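Local coordinates for putative laminarinase (Phanerochaete chrysosporium, PDB 2W39), which probably hydrolyses beta-1,3 linkages in laminarin and related beta-glucans, as a secreted family 16 glycoside hydrolase of a white-rot fungus, at residues A[61-69]-A[277-285]; A[2-10]-A[76-84]. One frame throughout, in Å; residues are numbered along the deposited sequence. Where two conformers were deposited one is given.

Contact 1 (A[61-69]-A[277-285])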
ATOM      1  N   THR A  61       1.032  25.758  -6.426  1.00 11.25           N
ATOM      2  CA  THR A  61       1.338  26.227  -5.082  1.00 11.55           C
ATOM      3  C   THR A  61      -0.001  26.452  -4.383  1.00 11.82           C
ATOM      4  O   THR A  61      -0.834  27.226  -4.866  1.00 13.19           O
ATOM      5  CB  THR A  61       2.173  27.526  -5.127  1.00 12.41           C
ATOM      6  OG1 THR A  61       3.417  27.256  -5.778  1.00 14.06           O
ATOM      7  CG2 THR A  61       2.437  28.059  -3.724  1.00 13.92           C
ATOM      8  N   LEU A  62      -0.217  25.773  -3.256  1.00 11.41           N
ATOM      9  CA  LEU A  62      -1.541  25.766  -2.653  1.00 12.10           C
ATOM     10  C   LEU A  62      -1.848  26.993  -1.812  1.00 13.42           C
ATOM     11  O   LEU A  62      -1.016  27.439  -1.025  1.00 14.67           O
ATOM     12  CB  LEU A  62      -1.726  24.549  -1.754  1.00 11.09           C
ATOM     13  CG  LEU A  62      -1.377  23.182  -2.336  1.00 10.14           C
ATOM     14  CD1 LEU A  62      -1.707  22.096  -1.330  1.00 10.44           C
ATOM     15  CD2 LEU A  62      -2.147  22.945  -3.636  1.00 12.23           C
ATOM     16  N   SER A  63      -3.081  27.471  -1.924  1.00 14.48           N
ATOM     17  CA  SER A  63      -3.591  28.435  -0.959  1.00 15.74           C
ATOM     18  C   SER A  63      -3.665  27.730   0.390  1.00 15.62           C
ATOM     19  O   SER A  63      -4.279  26.663   0.499  1.00 14.69           O
ATOM     20  CB  SER A  63      -4.978  28.923  -1.344  1.00 16.37           C
ATOM     21  OG  SER A  63      -5.520  29.674  -0.269  1.00 19.54           O
ATOM     22  N   PRO A  64      -3.056  28.318   1.435  1.00 16.12           N
ATOM     23  CA  PRO A  64      -3.134  27.663   2.749  1.00 16.04           C
ATOM     24  C   PRO A  64      -4.570  27.493   3.242  1.00 15.88           C
ATOM     25  O   PRO A  64      -4.862  26.566   4.005  1.00 14.80           O
ATOM     26  CB  PRO A  64      -2.349  28.607   3.664  1.00 16.50           C
ATOM     27  CG  PRO A  64      -1.474  29.413   2.717  1.00 17.84           C
ATOM     28  CD  PRO A  64      -2.269  29.567   1.478  1.00 16.82           C
ATOM     29  N   SER A  65      -5.449  28.393   2.805  0.50 16.34           N
ATOM     30  CA  SER A  65      -6.850  28.356   3.186  0.50 16.97           C
ATOM     31  C   SER A  65      -7.660  27.341   2.368  0.50 17.09           C
ATOM     32  O   SER A  65      -8.730  26.904   2.810  0.50 17.54           O
ATOM     33  CB  SER A  65      -7.462  29.765   3.092  0.50 17.28           C
ATOM     34  OG  SER A  65      -6.714  30.692   3.876  0.50 17.17           O
ATOM     35  N   GLY A  66      -7.131  26.946   1.204  1.00 16.40           N
ATOM     36  CA  GLY A  66      -7.845  26.065   0.283  1.00 15.51           C
ATOM     37  C   GLY A  66      -7.564  24.590   0.550  1.00 14.45           C
ATOM     38  O   GLY A  66      -6.930  24.242   1.562  1.00 14.28           O
ATOM     39  N   PRO A  67      -8.061  23.712  -0.334  1.00 14.30           N
ATOM     40  CA  PRO A  67      -7.854  22.276  -0.189  1.00 13.27           C
ATOM     41  C   PRO A  67      -6.395  21.846  -0.292  1.00 11.54           C
ATOM     42  O   PRO A  67      -5.520  22.606  -0.722  1.00 11.02           O
ATOM     43  CB  PRO A  67      -8.648  21.686  -1.365  1.00 14.19           C
ATOM     44  CG  PRO A  67      -9.632  22.730  -1.697  1.00 15.74           C
ATOM     45  CD  PRO A  67      -8.899  24.012  -1.507  1.00 14.95           C
ATOM     46  N   GLY A  68      -6.167  20.601   0.094  1.00 10.02           N
ATOM     47  CA  GLY A  68      -4.839  20.008   0.042  1.00  9.07           C
ATOM     48  C   GLY A  68      -4.351  19.700  -1.353  1.00  8.01           C
ATOM     49  O   GLY A  68      -5.003  20.022  -2.348  1.00  8.66           O
ATOM     50  N   ARG A  69      -3.191  19.062  -1.425  1.00  7.71           N
ATOM     51  CA  ARG A  69      -2.568  18.787  -2.715  1.00  7.38           C
ATOM     52  C   ARG A  69      -3.363  17.712  -3.440  1.00  6.64           C
ATOM     53  O   ARG A  69      -3.685  16.670  -2.863  1.00  6.49           O
ATOM     54  CB  ARG A  69      -1.106  18.364  -2.523  1.00  7.70           C
ATOM     55  CG  ARG A  69      -0.322  18.214  -3.823  1.00  7.36           C
ATOM     56  CD  ARG A  69       1.186  18.343  -3.639  1.00  7.44           C
ATOM     57  NE  ARG A  69       1.567  19.726  -3.311  1.00  7.81           N
ATOM     58  CZ  ARG A  69       1.549  20.753  -4.161  1.00  7.55           C
ATOM     59  NH1 ARG A  69       1.214  20.594  -5.441  1.00  8.05           N
ATOM     60  NH2 ARG A  69       1.867  21.958  -3.708  1.00  9.07           N
ATOM     61  N   VAL A 277       4.177  20.831   1.976  1.00  8.79           N
ATOM     62  CA  VAL A 277       3.293  20.334   0.923  1.00  8.55           C
ATOM     63  C   VAL A 277       2.621  21.486   0.163  1.00  8.36           C
ATOM     64  O   VAL A 277       2.481  21.413  -1.059  1.00  8.50           O
ATOM     65  CB  VAL A 277       2.271  19.342   1.519  1.00  8.68           C
ATOM     66  CG1 VAL A 277       1.157  19.008   0.508  1.00  9.19           C
ATOM     67  CG2 VAL A 277       2.988  18.071   1.968  1.00  8.78           C
ATOM     68  N   ASN A 278       2.231  22.561   0.854  1.00  8.50           N
ATOM     69  CA  ASN A 278       1.617  23.694   0.171  1.00  8.74           C
ATOM     70  C   ASN A 278       2.576  24.350  -0.819  1.00  9.04           C
ATOM     71  O   ASN A 278       2.202  24.710  -1.928  1.00  9.74           O
ATOM     72  CB  ASN A 278       1.198  24.785   1.171  1.00  9.16           C
ATOM     73  CG  ASN A 278      -0.035  24.432   1.976  1.00  8.97           C
ATOM     74  OD1 ASN A 278      -0.740  23.473   1.673  1.00  9.27           O
ATOM     75  ND2 ASN A 278      -0.308  25.229   3.020  1.00  9.65           N
ATOM     76  N   ASN A 279       3.821  24.525  -0.389  1.00  9.50           N
ATOM     77  CA  ASN A 279       4.702  25.506  -1.016  1.00 10.55           C
ATOM     78  C   ASN A 279       5.769  24.958  -1.941  1.00 10.35           C
ATOM     79  O   ASN A 279       6.472  25.738  -2.589  1.00 11.41           O
ATOM     80  CB  ASN A 279       5.253  26.447   0.054  1.00 12.46           C
ATOM     81  CG  ASN A 279       4.143  27.264   0.683  1.00 14.66           C
ATOM     82  OD1 ASN A 279       3.973  27.289   1.898  1.00 22.08           O
ATOM     83  ND2 ASN A 279       3.353  27.911  -0.160  1.00 17.18           N
ATOM     84  N   ASN A 280       5.846  23.633  -2.055  1.00 10.02           N
ATOM     85  CA  ASN A 280       6.905  23.015  -2.851  1.00 10.02           C
ATOM     86  C   ASN A 280       6.381  22.043  -3.911  1.00  9.53           C
ATOM     87  O   ASN A 280       6.728  20.866  -3.887  1.00  9.44           O
ATOM     88  CB  ASN A 280       7.904  22.310  -1.930  1.00 10.22           C
ATOM     89  CG  ASN A 280       8.574  23.276  -0.977  1.00 11.69           C
ATOM     90  OD1 ASN A 280       9.540  23.961  -1.340  1.00 14.92           O
ATOM     91  ND2 ASN A 280       8.043  23.378   0.229  1.00 12.25           N
ATOM     92  N   PRO A 281       5.550  22.522  -4.856  1.00  9.95           N
ATOM     93  CA  PRO A 281       4.982  21.595  -5.838  1.00 10.05           C
ATOM     94  C   PRO A 281       6.034  20.775  -6.566  1.00  9.88           C
ATOM     95  O   PRO A 281       5.825  19.583  -6.776  1.00  9.55           O
ATOM     96  CB  PRO A 281       4.251  22.515  -6.821  1.00 10.24           C
ATOM     97  CG  PRO A 281       4.802  23.936  -6.545  1.00 10.37           C
ATOM     98  CD  PRO A 281       5.086  23.907  -5.083  1.00 10.50           C
ATOM     99  N   SER A 282       7.150  21.397  -6.946  0.50 10.78           N
ATOM    100  CA  SER A 282       8.168  20.690  -7.716  0.50 11.31           C
ATOM    101  C   SER A 282       8.754  19.507  -6.960  0.50 10.73           C
ATOM    102  O   SER A 282       9.165  18.515  -7.574  0.50 10.70           O
ATOM    103  CB  SER A 282       9.268  21.649  -8.177  0.50 12.20           C
ATOM    104  OG  SER A 282       8.739  22.569  -9.115  0.50 14.56           O
ATOM    105  N   ALA A 283       8.760  19.598  -5.629  1.00 10.28           N
ATOM    106  CA  ALA A 283       9.282  18.530  -4.775  1.00 10.26           C
ATOM    107  C   ALA A 283       8.429  17.258  -4.844  1.00 10.16           C
ATOM    108  O   ALA A 283       8.811  16.240  -4.277  1.00 10.88           O
ATOM    109  CB  ALA A 283       9.396  19.005  -3.334  1.00 10.57           C
ATOM    110  N   PHE A 284       7.282  17.336  -5.519  1.00  8.59           N
ATOM    111  CA  PHE A 284       6.382  16.194  -5.669  1.00  8.57           C
ATOM    112  C   PHE A 284       6.371  15.623  -7.072  1.00  8.03           C
ATOM    113  O   PHE A 284       5.546  14.765  -7.377  1.00  7.87           O
ATOM    114  CB  PHE A 284       4.985  16.561  -5.150  1.00  8.72           C
ATOM    115  CG  PHE A 284       5.016  16.902  -3.705  1.00  8.32           C
ATOM    116  CD1 PHE A 284       5.005  18.227  -3.289  1.00  9.40           C
ATOM    117  CD2 PHE A 284       5.218  15.908  -2.764  1.00 12.05           C
ATOM    118  CE1 PHE A 284       5.125  18.534  -1.944  1.00  9.24           C
ATOM    119  CE2 PHE A 284       5.323  16.211  -1.421  1.00 13.46           C
ATOM    120  CZ  PHE A 284       5.285  17.531  -1.020  1.00 10.34           C
ATOM    121  N   ALA A 285       7.318  16.039  -7.918  1.00  8.46           N
ATOM    122  CA  ALA A 285       7.423  15.456  -9.260  1.00  8.91           C
ATOM    123  C   ALA A 285       7.663  13.941  -9.211  1.00  8.83           C
ATOM    124  O   ALA A 285       7.219  13.217 -10.097  1.00  9.74           O
ATOM    125  CB  ALA A 285       8.509  16.156 -10.070  1.00  9.99           C
TER
HETATM  126  O   HOH W   1       5.848  27.521  -4.592  1.00 23.62           O
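Arg-69 reaches the carbonyl of Val-277 side-on, and two of its nitrogens share that one oxygen: NE lies 3.0 Å from Val-277 O and NH2 2.8 Å from it. The acceptor sits in the guanidinium plane, with NH2 nearly in line with the C=O. With CG anti to the backbone N (chi1 -173°) the chain runs out from the strand start, and a bend at chi3 (-70°) turns the guanidinium onto the carbonyl. Pro-281 CA lies over one face, toward its rim, and Leu-62 CD2 likewise over the opposite one. NH1 also makes a salt bridge with Asp-57, and NH2 a second bond, to Thr-60 O. At the C-terminal end of helix 273-279 the last carbonyls lack helical amide partners a turn further on, and the loop 61-68, the first residue of strand 69-76 and a water supply donors instead. Leu-62 N gives a fairly straight bond to Asn-278 O (3.0 Å, 166° at the hydrogen). One water joins Thr-61 OG1 to Asn-279 O, to which it donates over 2.8 Å. The side chain of Asn-278 crosses Leu-62 at about a right angle, OD1 lying 3.4 Å from Leu-62 CD1 while accepting from Arg-30 NE. A leucine in place of Arg-69 would probably leave Val-277 O without both donors and Asp-57 without its cationic mate.

Contact 2 (A[2-10]-A[76-84])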
ATOM      1  N   THR A   2      -2.565 -23.782  -4.686  1.00 10.63           N
ATOM      2  CA  THR A   2      -2.724 -23.442  -6.101  1.00 10.28           C
ATOM      3  C   THR A   2      -3.919 -22.519  -6.279  1.00  9.20           C
ATOM      4  O   THR A   2      -4.995 -22.746  -5.718  1.00 10.09           O
ATOM      5  CB  THR A   2      -2.890 -24.717  -6.969  1.00 10.67           C
ATOM      6  OG1 THR A   2      -1.697 -25.501  -6.866  1.00 13.54           O
ATOM      7  CG2 THR A   2      -3.116 -24.381  -8.423  1.00 12.57           C
ATOM      8  N   TYR A   3      -3.713 -21.468  -7.062  1.00  7.35           N
ATOM      9  CA  TYR A   3      -4.763 -20.489  -7.351  1.00  6.75           C
ATOM     10  C   TYR A   3      -4.747 -20.209  -8.842  1.00  6.76           C
ATOM     11  O   TYR A   3      -3.746 -20.472  -9.534  1.00  7.41           O
ATOM     12  CB  TYR A   3      -4.542 -19.169  -6.589  1.00  7.00           C
ATOM     13  CG  TYR A   3      -4.465 -19.264  -5.093  1.00  6.77           C
ATOM     14  CD1 TYR A   3      -5.582 -18.993  -4.295  1.00  8.41           C
ATOM     15  CD2 TYR A   3      -3.271 -19.568  -4.447  1.00  7.02           C
ATOM     16  CE1 TYR A   3      -5.506 -19.044  -2.918  1.00  9.83           C
ATOM     17  CE2 TYR A   3      -3.193 -19.618  -3.062  1.00  7.26           C
ATOM     18  CZ  TYR A   3      -4.324 -19.362  -2.319  1.00  8.54           C
ATOM     19  OH  TYR A   3      -4.279 -19.414  -0.938  1.00  9.69           O
ATOM     20  N   HIS A   4      -5.831 -19.613  -9.322  1.00  6.62           N
ATOM     21  CA  HIS A   4      -5.980 -19.316 -10.742  1.00  6.94           C
ATOM     22  C   HIS A   4      -6.410 -17.879 -10.923  1.00  6.47           C
ATOM     23  O   HIS A   4      -7.094 -17.292 -10.075  1.00  6.75           O
ATOM     24  CB  HIS A   4      -6.972 -20.285 -11.401  1.00  7.53           C
ATOM     25  CG  HIS A   4      -6.522 -21.699 -11.298  1.00  7.44           C
ATOM     26  ND1 HIS A   4      -6.896 -22.532 -10.266  1.00  8.87           N
ATOM     27  CD2 HIS A   4      -5.628 -22.392 -12.040  1.00  7.23           C
ATOM     28  CE1 HIS A   4      -6.290 -23.704 -10.411  1.00  8.14           C
ATOM     29  NE2 HIS A   4      -5.522 -23.644 -11.484  1.00  8.88           N
ATOM     30  N   LEU A   5      -6.046 -17.312 -12.060  1.00  6.75           N
ATOM     31  CA  LEU A   5      -6.283 -15.901 -12.315  1.00  7.02           C
ATOM     32  C   LEU A   5      -7.752 -15.545 -12.184  1.00  6.87           C
ATOM     33  O   LEU A   5      -8.627 -16.239 -12.729  1.00  7.55           O
ATOM     34  CB  LEU A   5      -5.778 -15.562 -13.713  1.00  8.13           C
ATOM     35  CG  LEU A   5      -5.648 -14.101 -14.080  1.00  9.00           C
ATOM     36  CD1 LEU A   5      -4.638 -13.370 -13.159  1.00  9.52           C
ATOM     37  CD2 LEU A   5      -5.232 -14.016 -15.546  1.00 11.32           C
ATOM     38  N   GLU A   6      -8.008 -14.455 -11.470  1.00  6.36           N
ATOM     39  CA  GLU A   6      -9.345 -13.906 -11.247  1.00  7.41           C
ATOM     40  C   GLU A   6      -9.483 -12.530 -11.915  1.00  7.49           C
ATOM     41  O   GLU A   6     -10.532 -12.211 -12.471  1.00  9.14           O
ATOM     42  CB  GLU A   6      -9.611 -13.835  -9.729  1.00  8.32           C
ATOM     43  CG  GLU A   6     -10.905 -13.187  -9.291  1.00 10.52           C
ATOM     44  CD  GLU A   6     -12.150 -13.908  -9.758  1.00 11.75           C
ATOM     45  OE1 GLU A   6     -12.098 -15.091 -10.128  1.00 13.09           O
ATOM     46  OE2 GLU A   6     -13.221 -13.269  -9.725  1.00 14.34           O
ATOM     47  N   ASP A   7      -8.437 -11.709 -11.820  1.00  7.17           N
ATOM     48  CA  ASP A   7      -8.401 -10.375 -12.420  1.00  7.89           C
ATOM     49  C   ASP A   7      -7.001 -10.076 -12.886  1.00  7.74           C
ATOM     50  O   ASP A   7      -6.031 -10.359 -12.189  1.00  8.49           O
ATOM     51  CB  ASP A   7      -8.827  -9.306 -11.414  1.00  8.71           C
ATOM     52  CG  ASP A   7     -10.267  -9.445 -10.999  1.00  9.71           C
ATOM     53  OD1 ASP A   7     -11.158  -9.103 -11.812  1.00 12.08           O
ATOM     54  OD2 ASP A   7     -10.526  -9.903  -9.864  1.00 11.27           O
ATOM     55  N   ASN A   8      -6.907  -9.484 -14.064  1.00  8.16           N
ATOM     56  CA  ASN A   8      -5.648  -9.102 -14.637  1.00  8.75           C
ATOM     57  C   ASN A   8      -5.749  -7.638 -15.016  1.00  8.31           C
ATOM     58  O   ASN A   8      -6.379  -7.306 -16.030  1.00 10.29           O
ATOM     59  CB  ASN A   8      -5.362  -9.950 -15.883  1.00 10.24           C
ATOM     60  CG  ASN A   8      -3.994  -9.673 -16.463  1.00 12.85           C
ATOM     61  OD1 ASN A   8      -3.156  -9.029 -15.829  1.00 15.86           O
ATOM     62  ND2 ASN A   8      -3.764 -10.134 -17.687  1.00 17.43           N
ATOM     63  N   TRP A   9      -5.148  -6.765 -14.209  1.00  7.20           N
ATOM     64  CA  TRP A   9      -5.274  -5.339 -14.439  1.00  7.62           C
ATOM     65  C   TRP A   9      -3.969  -4.730 -14.916  1.00  7.17           C
ATOM     66  O   TRP A   9      -2.968  -4.738 -14.194  1.00  6.76           O
ATOM     67  CB  TRP A   9      -5.750  -4.654 -13.169  1.00  7.46           C
ATOM     68  CG  TRP A   9      -7.058  -5.159 -12.604  1.00  7.22           C
ATOM     69  CD1 TRP A   9      -8.222  -5.402 -13.280  1.00  7.66           C
ATOM     70  CD2 TRP A   9      -7.331  -5.428 -11.226  1.00  6.69           C
ATOM     71  NE1 TRP A   9      -9.197  -5.811 -12.396  1.00  7.44           N
ATOM     72  CE2 TRP A   9      -8.679  -5.824 -11.128  1.00  6.55           C
ATOM     73  CE3 TRP A   9      -6.548  -5.399 -10.066  1.00  6.62           C
ATOM     74  CZ2 TRP A   9      -9.272  -6.166  -9.913  1.00  7.57           C
ATOM     75  CZ3 TRP A   9      -7.139  -5.721  -8.861  1.00  7.19           C
ATOM     76  CH2 TRP A   9      -8.490  -6.112  -8.793  1.00  7.34           C
ATOM     77  N   VAL A  10      -4.005  -4.206 -16.138  1.00  7.45           N
ATOM     78  CA  VAL A  10      -2.873  -3.521 -16.749  1.00  8.36           C
ATOM     79  C   VAL A  10      -3.387  -2.255 -17.429  1.00  7.98           C
ATOM     80  O   VAL A  10      -4.413  -2.285 -18.123  1.00  8.60           O
ATOM     81  CB  VAL A  10      -2.200  -4.433 -17.813  1.00  9.00           C
ATOM     82  CG1 VAL A  10      -1.093  -3.692 -18.564  1.00 10.16           C
ATOM     83  CG2 VAL A  10      -1.650  -5.708 -17.162  1.00 10.17           C
ATOM     84  N   SER A  76     -10.587  -1.034  -5.830  1.00  5.01           N
ATOM     85  CA  SER A  76     -11.173  -2.047  -6.717  1.00  5.71           C
ATOM     86  C   SER A  76     -12.677  -2.091  -6.529  1.00  5.55           C
ATOM     87  O   SER A  76     -13.180  -1.970  -5.415  1.00  6.13           O
ATOM     88  CB  SER A  76     -10.569  -3.438  -6.482  1.00  5.91           C
ATOM     89  OG  SER A  76     -10.848  -3.931  -5.176  1.00  5.15           O
ATOM     90  N   ILE A  77     -13.402  -2.310  -7.616  1.00  6.16           N
ATOM     91  CA  ILE A  77     -14.849  -2.490  -7.517  1.00  6.86           C
ATOM     92  C   ILE A  77     -15.136  -3.840  -6.838  1.00  6.75           C
ATOM     93  O   ILE A  77     -16.008  -3.938  -5.976  1.00  7.73           O
ATOM     94  CB  ILE A  77     -15.518  -2.346  -8.903  1.00  8.06           C
ATOM     95  CG1 ILE A  77     -15.415  -0.892  -9.376  1.00  8.56           C
ATOM     96  CG2 ILE A  77     -16.986  -2.795  -8.846  1.00 10.22           C
ATOM     97  CD1 ILE A  77     -15.740  -0.693 -10.845  1.00 11.26           C
ATOM     98  N   LYS A  78     -14.410  -4.879  -7.238  1.00  6.41           N
ATOM     99  CA  LYS A  78     -14.584  -6.177  -6.623  1.00  6.49           C
ATOM    100  C   LYS A  78     -14.000  -6.245  -5.226  1.00  6.05           C
ATOM    101  O   LYS A  78     -13.100  -5.468  -4.857  1.00  6.26           O
ATOM    102  CB  LYS A  78     -13.949  -7.244  -7.495  1.00  7.57           C
ATOM    103  CG  LYS A  78     -14.778  -7.470  -8.745  1.00  9.45           C
ATOM    104  CD  LYS A  78     -14.079  -8.350  -9.742  1.00 12.78           C
ATOM    105  CE  LYS A  78     -13.993  -9.775  -9.285  1.00 15.36           C
ATOM    106  NZ  LYS A  78     -13.505 -10.616 -10.422  1.00 17.05           N
ATOM    107  N   THR A  79     -14.522  -7.187  -4.444  1.00  5.64           N
ATOM    108  CA  THR A  79     -13.988  -7.496  -3.128  1.00  5.90           C
ATOM    109  C   THR A  79     -13.491  -8.945  -3.109  1.00  5.44           C
ATOM    110  O   THR A  79     -13.869  -9.752  -3.967  1.00  6.10           O
ATOM    111  CB  THR A  79     -15.033  -7.295  -2.027  1.00  6.00           C
ATOM    112  OG1 THR A  79     -16.109  -8.183  -2.311  1.00  6.33           O
ATOM    113  CG2 THR A  79     -15.524  -5.869  -1.975  1.00  7.48           C
ATOM    114  N   TYR A  80     -12.676  -9.267  -2.107  1.00  5.45           N
ATOM    115  CA  TYR A  80     -11.915 -10.511  -2.054  1.00  6.05           C
ATOM    116  C   TYR A  80     -11.850 -11.033  -0.634  1.00  5.96           C
ATOM    117  O   TYR A  80     -11.771 -10.266   0.322  1.00  6.42           O
ATOM    118  CB  TYR A  80     -10.474 -10.306  -2.599  1.00  7.29           C
ATOM    119  CG  TYR A  80     -10.490  -9.747  -3.999  1.00  6.72           C
ATOM    120  CD1 TYR A  80     -10.660 -10.589  -5.098  1.00  7.19           C
ATOM    121  CD2 TYR A  80     -10.410  -8.373  -4.222  1.00  7.17           C
ATOM    122  CE1 TYR A  80     -10.747 -10.086  -6.380  1.00  6.94           C
ATOM    123  CE2 TYR A  80     -10.493  -7.858  -5.500  1.00  6.95           C
ATOM    124  CZ  TYR A  80     -10.646  -8.714  -6.582  1.00  6.70           C
ATOM    125  OH  TYR A  80     -10.722  -8.189  -7.853  1.00  7.94           O
ATOM    126  N   THR A  81     -11.849 -12.359  -0.511  1.00  6.46           N
ATOM    127  CA  THR A  81     -11.657 -13.025   0.781  1.00  6.70           C
ATOM    128  C   THR A  81     -10.357 -13.845   0.688  1.00  5.82           C
ATOM    129  O   THR A  81      -9.274 -13.271   0.838  1.00  6.37           O
ATOM    130  CB  THR A  81     -12.888 -13.847   1.213  1.00  7.94           C
ATOM    131  OG1 THR A  81     -13.186 -14.822   0.204  1.00  8.58           O
ATOM    132  CG2 THR A  81     -14.098 -12.916   1.429  1.00  8.53           C
ATOM    133  N   THR A  82     -10.453 -15.151   0.437  1.00  6.41           N
ATOM    134  CA  THR A  82      -9.265 -15.967   0.202  1.00  6.40           C
ATOM    135  C   THR A  82      -8.768 -15.719  -1.224  1.00  6.11           C
ATOM    136  O   THR A  82      -9.496 -15.935  -2.205  1.00  6.90           O
ATOM    137  CB  THR A  82      -9.576 -17.434   0.451  1.00  7.32           C
ATOM    138  OG1 THR A  82      -9.829 -17.581   1.850  1.00  9.42           O
ATOM    139  CG2 THR A  82      -8.419 -18.330   0.035  1.00  8.29           C
ATOM    140  N   HIS A  83      -7.544 -15.198  -1.341  1.00  5.50           N
ATOM    141  CA  HIS A  83      -7.029 -14.800  -2.638  1.00  5.08           C
ATOM    142  C   HIS A  83      -5.545 -14.516  -2.528  1.00  4.84           C
ATOM    143  O   HIS A  83      -4.992 -14.447  -1.420  1.00  5.19           O
ATOM    144  CB  HIS A  83      -7.750 -13.544  -3.165  1.00  5.28           C
ATOM    145  CG  HIS A  83      -7.403 -12.277  -2.438  1.00  4.66           C
ATOM    146  ND1 HIS A  83      -7.791 -12.028  -1.137  1.00  5.19           N
ATOM    147  CD2 HIS A  83      -6.759 -11.161  -2.854  1.00  4.77           C
ATOM    148  CE1 HIS A  83      -7.378 -10.818  -0.786  1.00  5.57           C
ATOM    149  NE2 HIS A  83      -6.743 -10.271  -1.809  1.00  5.23           N
ATOM    150  N   VAL A  84      -4.930 -14.342  -3.703  1.00  4.79           N
ATOM    151  CA  VAL A  84      -3.574 -13.806  -3.792  1.00  4.97           C
ATOM    152  C   VAL A  84      -3.606 -12.565  -4.667  1.00  4.51           C
ATOM    153  O   VAL A  84      -4.211 -12.584  -5.742  1.00  5.46           O
ATOM    154  CB  VAL A  84      -2.582 -14.835  -4.398  1.00  4.96           C
ATOM    155  CG1 VAL A  84      -1.178 -14.272  -4.445  1.00  8.27           C
ATOM    156  CG2 VAL A  84      -2.594 -16.125  -3.587  1.00  6.18           C
TER
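Asp-7 OD2 is held by two donors, Tyr-80 OH at 2.6 Å and Lys-78 NZ at 3.1 Å. They use different approaches: the phenol comes from above the carboxylate plane, 62° out of it, whereas NZ lies on the syn side close to the plane and also bonds to OD1, straddling the two oxygens. A bend at chi3 (70°) of Lys-78 brings NZ to Glu-6 as well, on the anti side of OE2, 2.8 Å away and well tilted from the carboxylate plane. One cation thus serves two carboxylates, which probably offsets the repulsion between these neighbouring acids. Glu-6 and Asp-7 can both turn toward the same lysine because they form a classic beta bulge opposite Val-296 of strand 288-297, breaking the alternation of sides along strand 2-9. That strand belongs to one sheet of the GH16 beta-sandwich, and residues 76-84 make the connection from strand 69-76 in the other sheet to strand 83-89. Trp-9 brings the edge of its six-membered ring to Tyr-80, CH2 lying 3.2 Å from OH, and the Trp-9 ring also packs edge-to-face with Phe-18. At the other end of the strand Val-84 CG2 sits over the face of the Tyr-3 ring in a CH-pi contact, 3.7 Å from the centroid, and Thr-82 CG2 comes to the ring's edge. The Tyr-3 hydroxyl is bonded to Glu-190.

How the contacts relate
From the N terminus the chain first lays down residues 2-10, on strand 2-9, then reaches 61-69 in the loop after strand 51-55. Strand 69-76 follows directly and leads into 76-84, where contact 2 closes a loop of 65 intervening residues. Contact 1 closes much later, when the end of helix 273-279 and the turn beyond it return to 61-69 after 207 residues. The two closures cross rather than nest, and strand 69-76 runs from one to the other. Contact 2 joins strand 2-9, of one sheet, to the connection between the sheets; contact 1 ties a loop to a late helix. Their centres are 36 Å apart, on opposite sides of the chain's centre.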